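Local coordinates for protein chlorite dismutase (Nitrobacter winogradskyi, PDB 3QPI) that uses heme b to convert chlorite into chloride and molecular oxygen, at residues L129-D134 with F139-W144; V161-E166 with E174-L179. One frame throughout, in Å; residues are numbered along the deposited sequence.

Contact 1: L129-D134 with F139-W144; sequences LYHCRD and FDFLTW. With HEM (protoporphyrin IX containing Fe), chain C.
Phe-141 packs against Leu-129 and His-131 within an antiparallel beta hairpin, whose strands are tied by paired backbone bonds between Tyr-130 and Leu-142. Followed outward, Phe-141 CB meets CD1 of Leu-129 at 3.9 Å. CG lies anti to the carbonyl carbon (chi1 -48°), which sends the ring out from the sheet toward the heme. Phe-141 CD2 then touches the heme methyl CMD at 3.7 Å. On the other side of the ring, Phe-141 CE1 lies 3.7 Å from His-131 ND1, which approaches the ring edge in plane although the two rings are set obliquely. The tip, Phe-141 CZ, comes within 3.3 Å of the propionate oxygen O2D of the heme. The propionate carbon CAD sits over the centre of one ring face, and CB of Asp-140 covers the rim of the opposite face. A flat, apolar phenylalanine suits this slot, where aliphatic carbon flanks both faces. Beside it Thr-143 places CG2 3.7 Å from heme CHD while its OG1 bonds to Ile-88 O. Where strand 141-147 begins, a classic beta bulge sets Asp-140 and Phe-141 together opposite Ile-90. The hairpin thus lies with strand 141-147 between strands 84-92 and 126-131, while Tyr-130 and Leu-142 on the other face touch strand 4-9.

Contact 2: V161-E166 with E174-L179; sequences VLRATE and EVDIRL. With HEM (protoporphyrin IX containing Fe), chain C.
Arg-163 reaches from helix 152-163 across to Glu-174 and Asp-176 on strand 171-181 in a salt-bridge network, tying helix to sheet in the ferredoxin-like fold of the dimeric alpha/beta barrel clan. The arginine chain, extended from CG to NE, carries the guanidinium far enough to meet two acids with one residue between them on the strand, whose side chains come from the opposite direction. Asp-176 is gripped end-on: Arg-163 NH1 bonds to Asp-176 OD2 at 2.8 Å and Arg-163 NH2 to Asp-176 OD1 at 2.9 Å, both nearly straight (165° and 166°). OD2 is met on its syn side, OD1 from above the carboxylate plane. Glu-174 takes the neighbouring edge with a single oxygen, OE2, which receives weak, more bent bonds from Arg-163 NE (2.9 Å) and Arg-163 NH2 (2.8 Å); its carboxylate stands at 90° to the guanidinium. Trp-168 NE1 also bonds to that oxygen. Arginine suits the place because one rigid group offers donors along two edges. A methionine here would probably leave Glu-174 and Asp-176 without this counter-charge and remove one of the ties between helix and strand. Arg-178 shares Asp-176 through weak bonds and pairs with Glu-156 back on the helix, adding a second link. Next to Arg-163, Leu-162 turns to the heme instead, Leu-162 CD1 lying 3.5 Å from the heme ring carbon C2C.

The two contacts follow in series along the chain: the hairpin of contact 1 is complete before contact 2 begins, and strand 141-147 leads on to helix 152-163. Their centres lie about 14 Å apart. Both reach the same antiparallel sheet, where strand 84-92 runs between strands 141-147 and 171-181. Side chains nevertheless bridge the gap: Phe-139 CZ packs on Val-175 CG2 at 3.9 Å, and Trp-144 CZ3 on Leu-179 CD2 at 4.0 Å. Both contacts also touch the heme, contact 1 from the sheet and contact 2 through its helix. Sheet and helix thus contribute together to one cofactor pocket within the chlorite dismutase family region.

Contact 1: L129-D134 with F139-W144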
loop_
_atom_site.group_PDB
_atom_site.type_symbol
_atom_site.label_atom_id
_atom_site.label_comp_id
_atom_site.label_asym_id
_atom_site.label_seq_id
_atom_site.Cartn_x
_atom_site.Cartn_y
_atom_site.Cartn_z
ATOM N N LEU A 129 3.875 1.083 4.654
ATOM C CA LEU A 129 2.694 0.321 5.018
ATOM C C LEU A 129 2.062 0.851 6.306
ATOM O O LEU A 129 2.752 1.053 7.304
ATOM C CB LEU A 129 3.104 -1.140 5.233
ATOM C CG LEU A 129 2.036 -2.101 5.742
ATOM C CD1 LEU A 129 0.908 -2.306 4.710
ATOM C CD2 LEU A 129 2.693 -3.435 6.100
ATOM N N TYR A 130 0.744 1.036 6.284
ATOM C CA TYR A 130 -0.006 1.464 7.450
ATOM C C TYR A 130 -1.053 0.415 7.787
ATOM O O TYR A 130 -1.707 -0.096 6.897
ATOM C CB TYR A 130 -0.681 2.804 7.173
ATOM C CG TYR A 130 0.308 3.876 6.811
ATOM C CD1 TYR A 130 0.882 4.687 7.795
ATOM C CD2 TYR A 130 0.677 4.086 5.480
ATOM C CE1 TYR A 130 1.803 5.681 7.460
ATOM C CE2 TYR A 130 1.604 5.074 5.131
ATOM C CZ TYR A 130 2.161 5.857 6.126
ATOM O OH TYR A 130 3.062 6.820 5.775
ATOM N N HIS A 131 -1.185 0.090 9.072
ATOM C CA HIS A 131 -2.131 -0.928 9.554
ATOM C C HIS A 131 -3.371 -0.284 10.136
ATOM O O HIS A 131 -3.256 0.714 10.854
ATOM C CB HIS A 131 -1.455 -1.758 10.631
ATOM C CG HIS A 131 -0.273 -2.525 10.132
ATOM N ND1 HIS A 131 -0.336 -3.866 9.817
ATOM C CD2 HIS A 131 0.999 -2.140 9.876
ATOM C CE1 HIS A 131 0.851 -4.278 9.407
ATOM N NE2 HIS A 131 1.679 -3.248 9.426
ATOM N N CYS A 132 -4.554 -0.827 9.854
ATOM C CA CYS A 132 -5.764 -0.212 10.399
ATOM C C CYS A 132 -6.899 -1.145 10.745
ATOM O O CYS A 132 -7.972 -0.677 11.098
ATOM C CB CYS A 132 -6.305 0.878 9.480
ATOM S SG CYS A 132 -5.955 0.697 7.715
ATOM N N ARG A 133 -6.675 -2.449 10.648
ATOM C CA ARG A 133 -7.694 -3.402 11.027
ATOM C C ARG A 133 -8.022 -3.170 12.499
ATOM O O ARG A 133 -9.187 -3.016 12.888
ATOM C CB ARG A 133 -7.196 -4.833 10.798
ATOM C CG ARG A 133 -8.195 -5.909 11.207
ATOM C CD ARG A 133 -7.811 -7.277 10.660
ATOM N NE ARG A 133 -8.898 -8.245 10.818
ATOM C CZ ARG A 133 -8.994 -9.128 11.817
ATOM N NH1 ARG A 133 -8.053 -9.212 12.757
ATOM N NH2 ARG A 133 -10.037 -9.954 11.865
ATOM N N ASP A 134 -6.979 -3.105 13.314
ATOM C CA ASP A 134 -7.153 -3.053 14.761
ATOM C C ASP A 134 -7.743 -1.743 15.284
ATOM O O ASP A 134 -8.010 -1.630 16.480
ATOM C CB ASP A 134 -5.821 -3.317 15.466
ATOM C CG ASP A 134 -5.495 -4.811 15.570
ATOM O OD1 ASP A 134 -6.360 -5.661 15.223
ATOM O OD2 ASP A 134 -4.367 -5.133 16.002
ATOM N N PHE A 139 -10.720 -0.785 5.904
ATOM C CA PHE A 139 -9.647 -1.531 5.250
ATOM C C PHE A 139 -8.745 -2.073 6.328
ATOM O O PHE A 139 -8.857 -1.664 7.482
ATOM C CB PHE A 139 -8.870 -0.637 4.286
ATOM C CG PHE A 139 -9.694 -0.175 3.122
ATOM C CD1 PHE A 139 -9.828 -0.983 1.984
ATOM C CD2 PHE A 139 -10.367 1.056 3.170
ATOM C CE1 PHE A 139 -10.609 -0.559 0.904
ATOM C CE2 PHE A 139 -11.150 1.488 2.095
ATOM C CZ PHE A 139 -11.271 0.674 0.956
ATOM N N ASP A 140 -7.872 -3.002 5.958
ATOM C CA ASP A 140 -6.906 -3.575 6.882
ATOM C C ASP A 140 -5.550 -2.898 6.737
ATOM O O ASP A 140 -4.801 -2.775 7.696
ATOM C CB ASP A 140 -6.746 -5.089 6.641
ATOM C CG ASP A 140 -8.011 -5.872 6.964
ATOM O OD1 ASP A 140 -8.839 -5.335 7.714
ATOM O OD2 ASP A 140 -8.173 -7.018 6.473
ATOM N N PHE A 141 -5.218 -2.480 5.525
ATOM C CA PHE A 141 -3.945 -1.819 5.309
ATOM C C PHE A 141 -4.148 -0.612 4.414
ATOM O O PHE A 141 -5.053 -0.597 3.589
ATOM C CB PHE A 141 -2.954 -2.773 4.637
ATOM C CG PHE A 141 -2.878 -4.120 5.284
ATOM C CD1 PHE A 141 -2.136 -4.301 6.446
ATOM C CD2 PHE A 141 -3.551 -5.215 4.733
ATOM C CE1 PHE A 141 -2.074 -5.568 7.061
ATOM C CE2 PHE A 141 -3.495 -6.463 5.349
ATOM C CZ PHE A 141 -2.738 -6.640 6.504
ATOM N N LEU A 142 -3.299 0.392 4.586
ATOM C CA LEU A 142 -3.155 1.460 3.609
ATOM C C LEU A 142 -1.731 1.345 3.095
ATOM O O LEU A 142 -0.771 1.432 3.869
ATOM C CB LEU A 142 -3.403 2.830 4.234
ATOM C CG LEU A 142 -4.746 3.000 4.968
ATOM C CD1 LEU A 142 -4.879 4.397 5.589
ATOM C CD2 LEU A 142 -5.895 2.749 4.020
ATOM N N THR A 143 -1.601 1.090 1.797
ATOM C CA THR A 143 -0.298 0.920 1.181
ATOM C C THR A 143 -0.008 2.182 0.372
ATOM O O THR A 143 -0.861 2.672 -0.365
ATOM C CB THR A 143 -0.214 -0.390 0.328
ATOM O OG1 THR A 143 -1.174 -0.376 -0.741
ATOM C CG2 THR A 143 -0.471 -1.603 1.216
ATOM N N TRP A 144 1.187 2.718 0.567
ATOM C CA TRP A 144 1.575 4.012 0.034
ATOM C C TRP A 144 2.886 3.819 -0.707
ATOM O O TRP A 144 3.827 3.210 -0.165
ATOM C CB TRP A 144 1.754 5.013 1.185
ATOM C CG TRP A 144 2.314 6.305 0.736
ATOM C CD1 TRP A 144 3.586 6.761 0.925
ATOM C CD2 TRP A 144 1.630 7.308 -0.026
ATOM N NE1 TRP A 144 3.735 7.992 0.337
ATOM C CE2 TRP A 144 2.554 8.355 -0.256
ATOM C CE3 TRP A 144 0.327 7.420 -0.539
ATOM C CZ2 TRP A 144 2.216 9.518 -0.973
ATOM C CZ3 TRP A 144 -0.011 8.572 -1.262
ATOM C CH2 TRP A 144 0.935 9.613 -1.464
HETATM C CHA HEM C . 3.577 -6.194 3.394
HETATM C CHB HEM C . 7.527 -5.527 0.774
HETATM C CHC HEM C . 4.826 -3.703 -2.835
HETATM C CHD HEM C . 0.936 -4.653 -0.321
HETATM C C1A HEM C . 4.853 -6.130 2.948
HETATM C C2A HEM C . 5.972 -6.549 3.777
HETATM C C3A HEM C . 7.112 -6.364 3.081
HETATM C C4A HEM C . 6.703 -5.831 1.783
HETATM C CMA HEM C . 8.566 -6.702 3.573
HETATM C CAA HEM C . 5.757 -7.133 5.182
HETATM C CBA HEM C . 5.924 -6.127 6.313
HETATM C CGA HEM C . 5.869 -6.933 7.595
HETATM O O1A HEM C . 4.858 -6.762 8.301
HETATM O O2A HEM C . 6.795 -7.750 7.901
HETATM C C1B HEM C . 7.077 -4.973 -0.375
HETATM C C2B HEM C . 7.986 -4.455 -1.367
HETATM C C3B HEM C . 7.247 -3.920 -2.328
HETATM C C4B HEM C . 5.846 -4.108 -2.003
HETATM C CMB HEM C . 9.535 -4.444 -1.332
HETATM C CAB HEM C . 7.850 -3.260 -3.589
HETATM C CBB HEM C . 7.448 -2.037 -3.943
HETATM C C1C HEM C . 3.529 -3.814 -2.511
HETATM C C2C HEM C . 2.363 -3.395 -3.289
HETATM C C3C HEM C . 1.292 -3.643 -2.537
HETATM C C4C HEM C . 1.763 -4.255 -1.307
HETATM C CMC HEM C . 2.423 -2.713 -4.677
HETATM C CAC HEM C . -0.204 -3.439 -2.828
HETATM C CBC HEM C . -0.636 -3.449 -4.097
HETATM C C1D HEM C . 1.255 -5.100 0.899
HETATM C C2D HEM C . 0.273 -5.445 1.899
HETATM C C3D HEM C . 1.132 -5.920 3.062
HETATM C C4D HEM C . 2.503 -5.831 2.618
HETATM C CMD HEM C . -1.289 -5.363 1.870
HETATM C CAD HEM C . 0.651 -6.430 4.427
HETATM C CBD HEM C . 0.573 -7.960 4.303
HETATM C CGD HEM C . -0.063 -8.527 5.553
HETATM O O1D HEM C . 0.434 -8.214 6.658
HETATM O O2D HEM C . -1.064 -9.290 5.445
HETATM N NA HEM C . 5.313 -5.662 1.704
HETATM N NB HEM C . 5.758 -4.757 -0.773
HETATM N NC HEM C . 3.128 -4.341 -1.315
HETATM N ND HEM C . 2.564 -5.352 1.344
HETATM FE FE HEM C . 4.041 -5.166 0.154
HETATM O O HOH W 1 -10.829 -7.190 8.714
HETATM O O HOH W 2 -4.044 -4.309 9.948
#

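Contact 2: V161-E166 with E174-L179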
loop_
_atom_site.group_PDB
_atom_site.type_symbol
_atom_site.label_atom_id
_atom_site.label_comp_id
_atom_site.label_asym_id
_atom_site.label_seq_id
_atom_site.Cartn_x
_atom_site.Cartn_y
_atom_site.Cartn_z
ATOM N N VAL A 161 1.471 -8.120 -10.927
ATOM C CA VAL A 161 2.144 -9.329 -10.500
ATOM C C VAL A 161 1.622 -9.798 -9.123
ATOM O O VAL A 161 1.304 -10.975 -8.924
ATOM C CB VAL A 161 3.671 -9.059 -10.437
ATOM C CG1 VAL A 161 4.386 -10.011 -9.477
ATOM C CG2 VAL A 161 4.270 -9.150 -11.827
ATOM N N LEU A 162 1.535 -8.879 -8.166
ATOM C CA LEU A 162 1.129 -9.250 -6.820
ATOM C C LEU A 162 -0.325 -9.654 -6.824
ATOM O O LEU A 162 -0.723 -10.571 -6.102
ATOM C CB LEU A 162 1.358 -8.092 -5.844
ATOM C CG LEU A 162 2.830 -7.840 -5.518
ATOM C CD1 LEU A 162 2.989 -6.516 -4.790
ATOM C CD2 LEU A 162 3.396 -8.984 -4.686
ATOM N N ARG A 163 -1.124 -8.964 -7.630
ATOM C CA ARG A 163 -2.540 -9.284 -7.710
ATOM C C ARG A 163 -2.793 -10.661 -8.322
ATOM O O ARG A 163 -3.912 -11.169 -8.224
ATOM C CB ARG A 163 -3.313 -8.195 -8.460
ATOM C CG ARG A 163 -3.646 -7.019 -7.553
ATOM C CD ARG A 163 -4.241 -5.805 -8.265
ATOM N NE ARG A 163 -4.368 -4.712 -7.299
ATOM C CZ ARG A 163 -4.558 -3.433 -7.609
ATOM N NH1 ARG A 163 -4.655 -3.039 -8.876
ATOM N NH2 ARG A 163 -4.651 -2.542 -6.634
ATOM N N ALA A 164 -1.774 -11.289 -8.915
ATOM C CA ALA A 164 -1.944 -12.671 -9.427
ATOM C C ALA A 164 -1.578 -13.750 -8.396
ATOM O O ALA A 164 -1.649 -14.930 -8.699
ATOM C CB ALA A 164 -1.125 -12.892 -10.708
ATOM N N THR A 165 -1.173 -13.355 -7.190
ATOM C CA THR A 165 -0.603 -14.308 -6.236
ATOM C C THR A 165 -1.678 -14.958 -5.382
ATOM O O THR A 165 -2.823 -14.495 -5.347
ATOM C CB THR A 165 0.424 -13.645 -5.347
ATOM O OG1 THR A 165 -0.204 -12.608 -4.570
ATOM C CG2 THR A 165 1.543 -13.043 -6.215
ATOM N N GLU A 166 -1.317 -16.075 -4.755
ATOM C CA GLU A 166 -2.217 -16.756 -3.821
ATOM C C GLU A 166 -2.567 -15.808 -2.656
ATOM O O GLU A 166 -3.710 -15.791 -2.179
ATOM C CB GLU A 166 -1.577 -18.042 -3.298
ATOM C CG GLU A 166 -2.483 -18.870 -2.372
ATOM C CD GLU A 166 -1.852 -20.200 -1.953
ATOM O OE1 GLU A 166 -1.063 -20.754 -2.747
ATOM O OE2 GLU A 166 -2.134 -20.693 -0.826
ATOM N N GLU A 174 -10.370 -3.596 -2.338
ATOM C CA GLU A 174 -9.150 -2.963 -2.789
ATOM C C GLU A 174 -9.484 -1.853 -3.762
ATOM O O GLU A 174 -10.299 -2.030 -4.659
ATOM C CB GLU A 174 -8.250 -3.997 -3.471
ATOM C CG GLU A 174 -6.941 -3.460 -4.006
ATOM C CD GLU A 174 -6.018 -4.573 -4.434
ATOM O OE1 GLU A 174 -6.523 -5.674 -4.712
ATOM O OE2 GLU A 174 -4.792 -4.378 -4.463
ATOM N N VAL A 175 -8.847 -0.702 -3.587
ATOM C CA VAL A 175 -9.130 0.436 -4.437
ATOM C C VAL A 175 -7.810 0.986 -4.957
ATOM O O VAL A 175 -6.806 0.992 -4.246
ATOM C CB VAL A 175 -9.892 1.542 -3.676
ATOM C CG1 VAL A 175 -10.268 2.694 -4.627
ATOM C CG2 VAL A 175 -11.132 0.962 -2.981
ATOM N N ASP A 176 -7.825 1.427 -6.205
ATOM C CA ASP A 176 -6.652 1.989 -6.838
ATOM C C ASP A 176 -6.723 3.534 -6.864
ATOM O O ASP A 176 -7.516 4.123 -7.609
ATOM C CB ASP A 176 -6.528 1.431 -8.265
ATOM C CG ASP A 176 -5.486 0.330 -8.374
ATOM O OD1 ASP A 176 -4.642 0.200 -7.464
ATOM O OD2 ASP A 176 -5.507 -0.410 -9.375
ATOM N N ILE A 177 -5.914 4.185 -6.029
ATOM C CA ILE A 177 -5.771 5.643 -6.082
ATOM C C ILE A 177 -4.391 6.020 -6.617
ATOM O O ILE A 177 -3.376 5.508 -6.135
ATOM C CB ILE A 177 -5.993 6.265 -4.690
ATOM C CG1 ILE A 177 -7.349 5.816 -4.129
ATOM C CG2 ILE A 177 -5.938 7.796 -4.769
ATOM C CD1 ILE A 177 -7.551 6.145 -2.702
ATOM N N ARG A 178 -4.343 6.891 -7.626
ATOM C CA ARG A 178 -3.054 7.349 -8.147
ATOM C C ARG A 178 -2.895 8.857 -8.000
ATOM O O ARG A 178 -3.846 9.609 -8.206
ATOM C CB ARG A 178 -2.868 6.951 -9.625
ATOM C CG ARG A 178 -2.880 5.440 -9.865
ATOM C CD ARG A 178 -1.710 4.729 -9.167
ATOM N NE ARG A 178 -1.728 3.292 -9.426
ATOM C CZ ARG A 178 -2.341 2.382 -8.662
ATOM N NH1 ARG A 178 -3.003 2.739 -7.556
ATOM N NH2 ARG A 178 -2.302 1.099 -9.019
ATOM N N LEU A 179 -1.674 9.297 -7.698
ATOM C CA LEU A 179 -1.412 10.704 -7.377
ATOM C C LEU A 179 -0.255 11.301 -8.159
ATOM O O LEU A 179 0.662 10.586 -8.575
ATOM C CB LEU A 179 -1.042 10.864 -5.896
ATOM C CG LEU A 179 -1.948 10.373 -4.770
ATOM C CD1 LEU A 179 -3.351 10.967 -4.887
ATOM C CD2 LEU A 179 -1.965 8.791 -4.720
HETATM C CHA HEM C . 3.577 -6.194 3.394
HETATM C CHB HEM C . 7.527 -5.527 0.774
HETATM C CHC HEM C . 4.826 -3.703 -2.835
HETATM C CHD HEM C . 0.936 -4.653 -0.321
HETATM C C1A HEM C . 4.853 -6.130 2.948
HETATM C C2A HEM C . 5.972 -6.549 3.777
HETATM C C3A HEM C . 7.112 -6.364 3.081
HETATM C C4A HEM C . 6.703 -5.831 1.783
HETATM C CMA HEM C . 8.566 -6.702 3.573
HETATM C CAA HEM C . 5.757 -7.133 5.182
HETATM C CBA HEM C . 5.924 -6.127 6.313
HETATM C CGA HEM C . 5.869 -6.933 7.595
HETATM O O1A HEM C . 4.858 -6.762 8.301
HETATM O O2A HEM C . 6.795 -7.750 7.901
HETATM C C1B HEM C . 7.077 -4.973 -0.375
HETATM C C2B HEM C . 7.986 -4.455 -1.367
HETATM C C3B HEM C . 7.247 -3.920 -2.328
HETATM C C4B HEM C . 5.846 -4.108 -2.003
HETATM C CMB HEM C . 9.535 -4.444 -1.332
HETATM C CAB HEM C . 7.850 -3.260 -3.589
HETATM C CBB HEM C . 7.448 -2.037 -3.943
HETATM C C1C HEM C . 3.529 -3.814 -2.511
HETATM C C2C HEM C . 2.363 -3.395 -3.289
HETATM C C3C HEM C . 1.292 -3.643 -2.537
HETATM C C4C HEM C . 1.763 -4.255 -1.307
HETATM C CMC HEM C . 2.423 -2.713 -4.677
HETATM C CAC HEM C . -0.204 -3.439 -2.828
HETATM C CBC HEM C . -0.636 -3.449 -4.097
HETATM C C1D HEM C . 1.255 -5.100 0.899
HETATM C C2D HEM C . 0.273 -5.445 1.899
HETATM C C3D HEM C . 1.132 -5.920 3.062
HETATM C C4D HEM C . 2.503 -5.831 2.618
HETATM C CMD HEM C . -1.289 -5.363 1.870
HETATM C CAD HEM C . 0.651 -6.430 4.427
HETATM C CBD HEM C . 0.573 -7.960 4.303
HETATM C CGD HEM C . -0.063 -8.527 5.553
HETATM O O1D HEM C . 0.434 -8.214 6.658
HETATM O O2D HEM C . -1.064 -9.290 5.445
HETATM N NA HEM C . 5.313 -5.662 1.704
HETATM N NB HEM C . 5.758 -4.757 -0.773
HETATM N NC HEM C . 3.128 -4.341 -1.315
HETATM N ND HEM C . 2.564 -5.352 1.344
HETATM FE FE HEM C . 4.041 -5.166 0.154
#